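Local coordinates for protein cystathionine gamma-synthase (Xanthomonas oryzae pv. oryzae KACC 10331, PDB 6LD7) that probably makes cystathionine in the methionine biosynthesis pathway, as a pyridoxal phosphate-dependent enzyme of the trans-sulfuration family, at residues 137-140 with 141-145; 243-246 with 247-250; 258-261 with 262-266. The protein carries 1 engineered substitution. One frame throughout, in Å; residues are numbered along the deposited sequence.

Contact 1. Residues 137-140 with 141-145; sequences VPRS and LADAL. Engineered in segment 137-140: Val137 (natural residue Asp).
An i to i+4 salt bridge on the outer face of a short helix, 138-145, joins Arg139 to Asp143 in the first turns after the engineered Val137, which holds the N-cap position. The bridge runs through the inner nitrogen of the guanidinium: Arg139 NE donates to Asp143 OD1 over 2.8 Å. Arg139 turns its CG away from its own N (chi1 -178°) and bends at chi2, which brings NE back over the next turn. The carboxylate oxygen arrives at the guanidinium edge, close to that group's plane, and is met on its syn side; the two flat groups stand nearly perpendicular, 89° apart.

Beneath this exposed pair the backbone is already helical. Leu141 N bonds to Val137 O at 3.1 Å, and Ala142 N to Pro138 O at 2.9 Å. On the buried flank, Leu141 rests against Phe169 and Ala173 of helix 167-176, while Ala144 touches Ile131 of strand 129-133, an outermost strand of the seven-stranded sheet within this chain. Ser140 OG is hydrogen-bonded to Asp134 N, tying the helix to the loop before it. Within the helix, Ser140 O accepts from Ala144 N at 3.2 Å.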
loop_
_atom_site.group_PDB
_atom_site.type_symbol
_atom_site.label_atom_id
_atom_site.label_comp_id
_atom_site.label_asym_id
_atom_site.label_seq_id
_atom_site.Cartn_x
_atom_site.Cartn_y
_atom_site.Cartn_z
ATOM N N VAL C 137 3.512 -38.011 -26.011
ATOM C CA VAL C 137 3.869 -39.323 -26.614
ATOM C C VAL C 137 3.230 -40.438 -25.811
ATOM O O VAL C 137 3.627 -40.751 -24.695
ATOM C CB VAL C 137 5.390 -39.523 -26.715
ATOM C CG1 VAL C 137 5.718 -40.882 -27.332
ATOM C CG2 VAL C 137 6.032 -38.387 -27.457
ATOM N N PRO C 138 2.256 -41.178 -26.377
ATOM C CA PRO C 138 1.552 -42.178 -25.569
ATOM C C PRO C 138 2.488 -43.175 -24.894
ATOM O O PRO C 138 2.218 -43.535 -23.785
ATOM C CB PRO C 138 0.537 -42.809 -26.557
ATOM C CG PRO C 138 0.255 -41.601 -27.524
ATOM C CD PRO C 138 1.592 -40.887 -27.663
ATOM N N ARG C 139 3.515 -43.656 -25.589
ATOM C CA ARG C 139 4.375 -44.716 -25.037
ATOM C C ARG C 139 5.205 -44.135 -23.860
ATOM O O ARG C 139 5.394 -44.830 -22.864
ATOM C CB ARG C 139 5.260 -45.347 -26.138
ATOM C CG ARG C 139 6.128 -46.491 -25.620
ATOM C CD ARG C 139 5.270 -47.553 -24.885
ATOM N NE ARG C 139 6.112 -48.668 -24.444
ATOM C CZ ARG C 139 6.417 -49.725 -25.217
ATOM N NH1 ARG C 139 7.186 -50.702 -24.790
ATOM N NH2 ARG C 139 5.836 -49.887 -26.364
ATOM N N SER C 140 5.680 -42.908 -23.958
ATOM C CA SER C 140 6.431 -42.204 -22.870
ATOM C C SER C 140 5.544 -42.115 -21.631
ATOM O O SER C 140 5.935 -42.550 -20.548
ATOM C CB SER C 140 6.874 -40.873 -23.307
ATOM O OG SER C 140 7.762 -40.319 -22.323
ATOM N N LEU C 141 4.295 -41.720 -21.813
ATOM C CA LEU C 141 3.373 -41.657 -20.675
ATOM C C LEU C 141 3.194 -43.062 -20.137
ATOM O O LEU C 141 3.216 -43.199 -18.936
ATOM C CB LEU C 141 2.013 -41.120 -21.105
ATOM C CG LEU C 141 0.982 -41.136 -19.985
ATOM C CD1 LEU C 141 1.471 -40.287 -18.815
ATOM C CD2 LEU C 141 -0.401 -40.708 -20.484
ATOM N N ALA C 142 2.884 -44.054 -20.998
ATOM C CA ALA C 142 2.486 -45.393 -20.536
ATOM C C ALA C 142 3.649 -45.986 -19.729
ATOM O O ALA C 142 3.358 -46.693 -18.778
ATOM C CB ALA C 142 2.046 -46.325 -21.679
ATOM N N ASP C 143 4.890 -45.823 -20.178
ATOM C CA ASP C 143 6.101 -46.310 -19.459
ATOM C C ASP C 143 6.247 -45.640 -18.072
ATOM O O ASP C 143 6.614 -46.312 -17.135
ATOM C CB ASP C 143 7.366 -46.100 -20.309
ATOM C CG ASP C 143 7.451 -47.041 -21.556
ATOM O OD1 ASP C 143 6.608 -47.996 -21.736
ATOM O OD2 ASP C 143 8.263 -46.739 -22.404
ATOM N N ALA C 144 5.938 -44.356 -17.940
ATOM C CA ALA C 144 5.953 -43.651 -16.639
ATOM C C ALA C 144 4.888 -44.251 -15.774
ATOM O O ALA C 144 5.196 -44.625 -14.657
ATOM C CB ALA C 144 5.703 -42.194 -16.879
ATOM N N LEU C 145 3.674 -44.392 -16.289
ATOM C CA LEU C 145 2.554 -44.845 -15.423
ATOM C C LEU C 145 2.693 -46.316 -15.015
ATOM O O LEU C 145 2.018 -46.685 -14.076
ATOM C CB LEU C 145 1.203 -44.630 -16.103
ATOM C CG LEU C 145 0.843 -43.181 -16.439
ATOM C CD1 LEU C 145 -0.547 -43.129 -17.038
ATOM C CD2 LEU C 145 0.892 -42.271 -15.216
#

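Contact 2. Residues 243-246 with 247-250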
loop_
_atom_site.group_PDB
_atom_site.type_symbol
_atom_site.label_atom_id
_atom_site.label_comp_id
_atom_site.label_asym_id
_atom_site.label_seq_id
_atom_site.Cartn_x
_atom_site.Cartn_y
_atom_site.Cartn_z
ATOM N N THR C 243 2.259 -19.239 2.923
ATOM C CA THR C 243 1.201 -18.259 2.655
ATOM C C THR C 243 1.763 -16.876 2.296
ATOM O O THR C 243 2.862 -16.518 2.704
ATOM C CB THR C 243 0.198 -18.197 3.794
ATOM O OG1 THR C 243 0.947 -17.958 4.984
ATOM C CG2 THR C 243 -0.550 -19.497 3.916
ATOM N N GLY C 244 0.980 -16.169 1.488
ATOM C CA GLY C 244 1.328 -14.857 0.926
ATOM C C GLY C 244 0.847 -13.680 1.822
ATOM O O GLY C 244 -0.040 -13.832 2.662
ATOM N N SER C 245 1.300 -12.505 1.466
ATOM C CA SER C 245 0.960 -11.203 2.056
ATOM C C SER C 245 -0.475 -10.812 1.671
ATOM O O SER C 245 -0.909 -10.883 0.529
ATOM C CB SER C 245 1.967 -10.275 1.490
ATOM O OG SER C 245 1.482 -8.982 1.314
ATOM N N PRO C 246 -1.273 -10.351 2.637
ATOM C CA PRO C 246 -2.600 -9.802 2.346
ATOM C C PRO C 246 -2.566 -8.651 1.364
ATOM O O PRO C 246 -3.492 -8.495 0.540
ATOM C CB PRO C 246 -3.061 -9.269 3.689
ATOM C CG PRO C 246 -2.355 -10.262 4.687
ATOM C CD PRO C 246 -0.984 -10.486 4.095
ATOM N N PHE C 247 -1.552 -7.825 1.448
ATOM C CA PHE C 247 -1.471 -6.674 0.522
ATOM C C PHE C 247 -1.376 -7.236 -0.903
ATOM O O PHE C 247 -2.006 -6.710 -1.847
ATOM C CB PHE C 247 -0.312 -5.753 0.851
ATOM C CG PHE C 247 -0.194 -4.579 -0.102
ATOM C CD1 PHE C 247 -1.039 -3.494 0.005
ATOM C CD2 PHE C 247 0.694 -4.627 -1.169
ATOM C CE1 PHE C 247 -0.993 -2.466 -0.925
ATOM C CE2 PHE C 247 0.747 -3.590 -2.085
ATOM C CZ PHE C 247 -0.076 -2.499 -1.922
ATOM N N ASP C 248 -0.506 -8.201 -1.105
ATOM C CA ASP C 248 -0.355 -8.849 -2.446
ATOM C C ASP C 248 -1.673 -9.479 -2.901
ATOM O O ASP C 248 -1.998 -9.315 -4.083
ATOM C CB ASP C 248 0.774 -9.891 -2.499
ATOM C CG ASP C 248 2.190 -9.244 -2.525
ATOM O OD1 ASP C 248 2.250 -8.007 -2.265
ATOM O OD2 ASP C 248 3.254 -9.975 -2.868
ATOM N N ALA C 249 -2.432 -10.104 -1.993
ATOM C CA ALA C 249 -3.724 -10.680 -2.332
ATOM C C ALA C 249 -4.690 -9.592 -2.780
ATOM O O ALA C 249 -5.507 -9.828 -3.663
ATOM C CB ALA C 249 -4.270 -11.490 -1.203
ATOM N N PHE C 250 -4.645 -8.444 -2.128
ATOM C CA PHE C 250 -5.473 -7.282 -2.503
ATOM C C PHE C 250 -5.137 -6.855 -3.938
ATOM O O PHE C 250 -6.082 -6.601 -4.770
ATOM C CB PHE C 250 -5.317 -6.119 -1.500
ATOM C CG PHE C 250 -5.687 -4.782 -2.064
ATOM C CD1 PHE C 250 -7.032 -4.433 -2.193
ATOM C CD2 PHE C 250 -4.714 -3.929 -2.552
ATOM C CE1 PHE C 250 -7.399 -3.241 -2.783
ATOM C CE2 PHE C 250 -5.095 -2.712 -3.145
ATOM C CZ PHE C 250 -6.432 -2.391 -3.293
HETATM O O HOH W 1 0.544 -7.463 3.431
#
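Ser245 and Asp248 meet at the start of helix 246-256, where the serine serves as N-cap. Its hydroxyl oxygen, Ser245 OG, accepts from Asp248 N at 3.2 Å, and the N-H points almost straight at it (173°). Ser245 OG is also hydrogen-bonded to a water at 2.8 Å, and that water accepts from Phe247 N at 2.9 Å. A serine oxygen and one water thus serve two amides of the first turn, which have no earlier helical carbonyl to bond to.

Behind the cap the regular pattern begins: Ala249 N bonds to Ser245 O at 3.0 Å, in the carbonyl plane, and Phe250 N to Pro246 O at 2.9 Å. Pro246, lacking an N-H, suits the first position of the helix, where no amide donor is needed.

The carboxylate of Asp248 does not complete a capping box, for the nearer of its oxygens, Asp248 OD2, lies 5.4 Å from Ser245 N. Instead, Asp248 OD1 is hydrogen-bonded to Ser245 OG of the second subunit, and the reciprocal bond is made as well, so two helix starts are linked across the interface. With its CG anti to the backbone N (chi1 179°), Phe247 carries its ring away from the cap, where it stacks on Phe247 of the second subunit.

Further out, Gly244 O accepts from Arg65 NH1, and Gly244 shares backbone hydrogen bonds with Ile83 of strand 80-84. Ala249 lies on Leu68 and Phe250 on Thr64, placing the first turn of helix 246-256 against helix 63-76, beside strand 80-84, one edge of the larger sheet.

Contact 3. Residues 258-261 with 262-266; sequences TLDA and RLRVH
Thr258 and Arg262 are joined twice, through backbone and side chain, at the start of helix 259-277. Arg262 N donates to Thr258 O at 2.8 Å, nearly end-on to the carbonyl. Arg262 NE reaches Thr258 OG1, also at 2.8 Å, with the hydroxyl oxygen lying in the guanidinium plane. Although Thr258 occupies the N-cap position, its hydroxyl makes no capping bond; besides accepting from Arg262, it is hydrogen-bonded to Gly255 O.

A bend at chi3 (-75°) swings the buried guanidinium back along the helix start, so that Leu259 CA lies over one of its faces, 3.4 Å from Arg262 NH2. Its outer nitrogens find backbone carbonyls: NH1 donates to Tyr210 O and NH2 to Gly255 O. NE, NH1 and NH2 therefore all have acceptors in this buried setting.

The second arginine lies on a more exposed flank. Asp260 OD2 takes both Arg264 NE, at 3.1 Å, and Arg264 NH2, at 3.2 Å; NE comes from above the carboxylate plane, whereas NH2 uses the syn lone pair. The two planes are 82° apart. Arg264 NH1 forms a further salt bridge, to Glu268 of the third subunit.

Between the polar pairs, Leu259 and Leu263 lie side by side, their CD1 atoms 3.6 Å apart, and Leu263 N bonds to Leu259 O. These are the first two turns of a largely buried helix at a subunit interface, with an i to i+4 salt bridge on one flank and a buried arginine tying the helix start to the end of helix 246-256 and to Tyr210, next to Lys209, the predicted cofactor lysine.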
loop_
_atom_site.group_PDB
_atom_site.type_symbol
_atom_site.label_atom_id
_atom_site.label_comp_id
_atom_site.label_asym_id
_atom_site.label_seq_id
_atom_site.Cartn_x
_atom_site.Cartn_y
_atom_site.Cartn_z
ATOM N N THR C 258 -10.084 -7.515 -14.074
ATOM C CA THR C 258 -9.995 -7.164 -15.487
ATOM C C THR C 258 -9.444 -8.336 -16.303
ATOM O O THR C 258 -9.101 -8.078 -17.438
ATOM C CB THR C 258 -9.159 -5.906 -15.685
ATOM O OG1 THR C 258 -7.855 -6.215 -15.173
ATOM C CG2 THR C 258 -9.855 -4.706 -15.049
ATOM N N LEU C 259 -9.363 -9.552 -15.767
ATOM C CA LEU C 259 -8.687 -10.675 -16.499
ATOM C C LEU C 259 -9.417 -10.942 -17.842
ATOM O O LEU C 259 -8.763 -11.160 -18.873
ATOM C CB LEU C 259 -8.708 -11.941 -15.629
ATOM C CG LEU C 259 -8.166 -13.202 -16.262
ATOM C CD1 LEU C 259 -6.725 -13.037 -16.692
ATOM C CD2 LEU C 259 -8.288 -14.352 -15.311
ATOM N N ASP C 260 -10.700 -11.048 -17.802
ATOM C CA ASP C 260 -11.539 -11.264 -19.002
ATOM C C ASP C 260 -11.332 -10.118 -19.997
ATOM O O ASP C 260 -11.116 -10.380 -21.190
ATOM C CB ASP C 260 -13.031 -11.268 -18.667
ATOM C CG ASP C 260 -13.958 -11.162 -19.953
ATOM O OD1 ASP C 260 -13.913 -12.166 -20.594
ATOM O OD2 ASP C 260 -14.769 -10.073 -20.312
ATOM N N ALA C 261 -11.439 -8.875 -19.557
ATOM C CA ALA C 261 -11.329 -7.695 -20.425
ATOM C C ALA C 261 -9.925 -7.622 -20.992
ATOM O O ALA C 261 -9.763 -7.233 -22.169
ATOM C CB ALA C 261 -11.645 -6.449 -19.668
ATOM N N ARG C 262 -8.903 -7.940 -20.185
ATOM C CA ARG C 262 -7.515 -7.965 -20.673
ATOM C C ARG C 262 -7.322 -9.078 -21.735
ATOM O O ARG C 262 -6.766 -8.801 -22.847
ATOM C CB ARG C 262 -6.501 -8.179 -19.536
ATOM C CG ARG C 262 -6.391 -6.919 -18.684
ATOM C CD ARG C 262 -5.381 -7.025 -17.535
ATOM N NE ARG C 262 -5.901 -7.842 -16.430
ATOM C CZ ARG C 262 -5.415 -9.036 -16.095
ATOM N NH1 ARG C 262 -4.458 -9.599 -16.823
ATOM N NH2 ARG C 262 -5.861 -9.647 -15.004
ATOM N N LEU C 263 -7.764 -10.258 -21.462
ATOM C CA LEU C 263 -7.548 -11.440 -22.390
ATOM C C LEU C 263 -8.265 -11.192 -23.743
ATOM O O LEU C 263 -7.790 -11.688 -24.776
ATOM C CB LEU C 263 -8.066 -12.709 -21.712
ATOM C CG LEU C 263 -7.099 -13.268 -20.661
ATOM C CD1 LEU C 263 -7.757 -14.387 -19.895
ATOM C CD2 LEU C 263 -5.724 -13.670 -21.215
ATOM N N ARG C 264 -9.381 -10.521 -23.779
ATOM C CA ARG C 264 -10.008 -10.242 -25.113
ATOM C C ARG C 264 -9.034 -9.440 -25.971
ATOM O O ARG C 264 -8.844 -9.786 -27.108
ATOM C CB ARG C 264 -11.273 -9.430 -24.986
ATOM C CG ARG C 264 -12.411 -10.218 -24.328
ATOM C CD ARG C 264 -13.408 -9.104 -24.128
ATOM N NE ARG C 264 -14.519 -9.478 -23.316
ATOM C CZ ARG C 264 -15.784 -9.259 -23.639
ATOM N NH1 ARG C 264 -16.084 -8.748 -24.795
ATOM N NH2 ARG C 264 -16.737 -9.643 -22.826
ATOM N N VAL C 265 -8.349 -8.460 -25.408
ATOM C CA VAL C 265 -7.410 -7.640 -26.206
ATOM C C VAL C 265 -6.135 -8.458 -26.445
ATOM O O VAL C 265 -5.603 -8.403 -27.555
ATOM C CB VAL C 265 -7.148 -6.299 -25.534
ATOM C CG1 VAL C 265 -6.144 -5.503 -26.358
ATOM C CG2 VAL C 265 -8.435 -5.547 -25.301
ATOM N N HIS C 266 -5.587 -9.147 -25.405
ATOM C CA HIS C 266 -4.352 -9.917 -25.565
ATOM C C HIS C 266 -4.569 -10.840 -26.788
ATOM O O HIS C 266 -3.678 -10.996 -27.629
ATOM C CB HIS C 266 -4.087 -10.822 -24.326
ATOM C CG HIS C 266 -3.517 -10.161 -23.121
ATOM N ND1 HIS C 266 -2.225 -9.683 -23.113
ATOM C CD2 HIS C 266 -3.973 -10.091 -21.860
ATOM C CE1 HIS C 266 -1.985 -9.209 -21.917
ATOM N NE2 HIS C 266 -3.014 -9.475 -21.115
#

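Overall arrangement
The three sites come in series along the chain, and each marks the beginning of a helix: 138-145 for contact 1, 246-256 for contact 2 and 259-277 for contact 3. Contact 1 lies on the opposite side of the chain's centre from the other two, its centre about 39 Å from that of contact 2 and 36 Å from that of contact 3. Contacts 2 and 3 belong to consecutive helices; their centres are 23 Å apart, and their nearest atoms about 10 Å. Both touch the third subunit, whereas no other chain reaches contact 1. Helix starts are thus used here both at the sheet's periphery and in tetramer assembly.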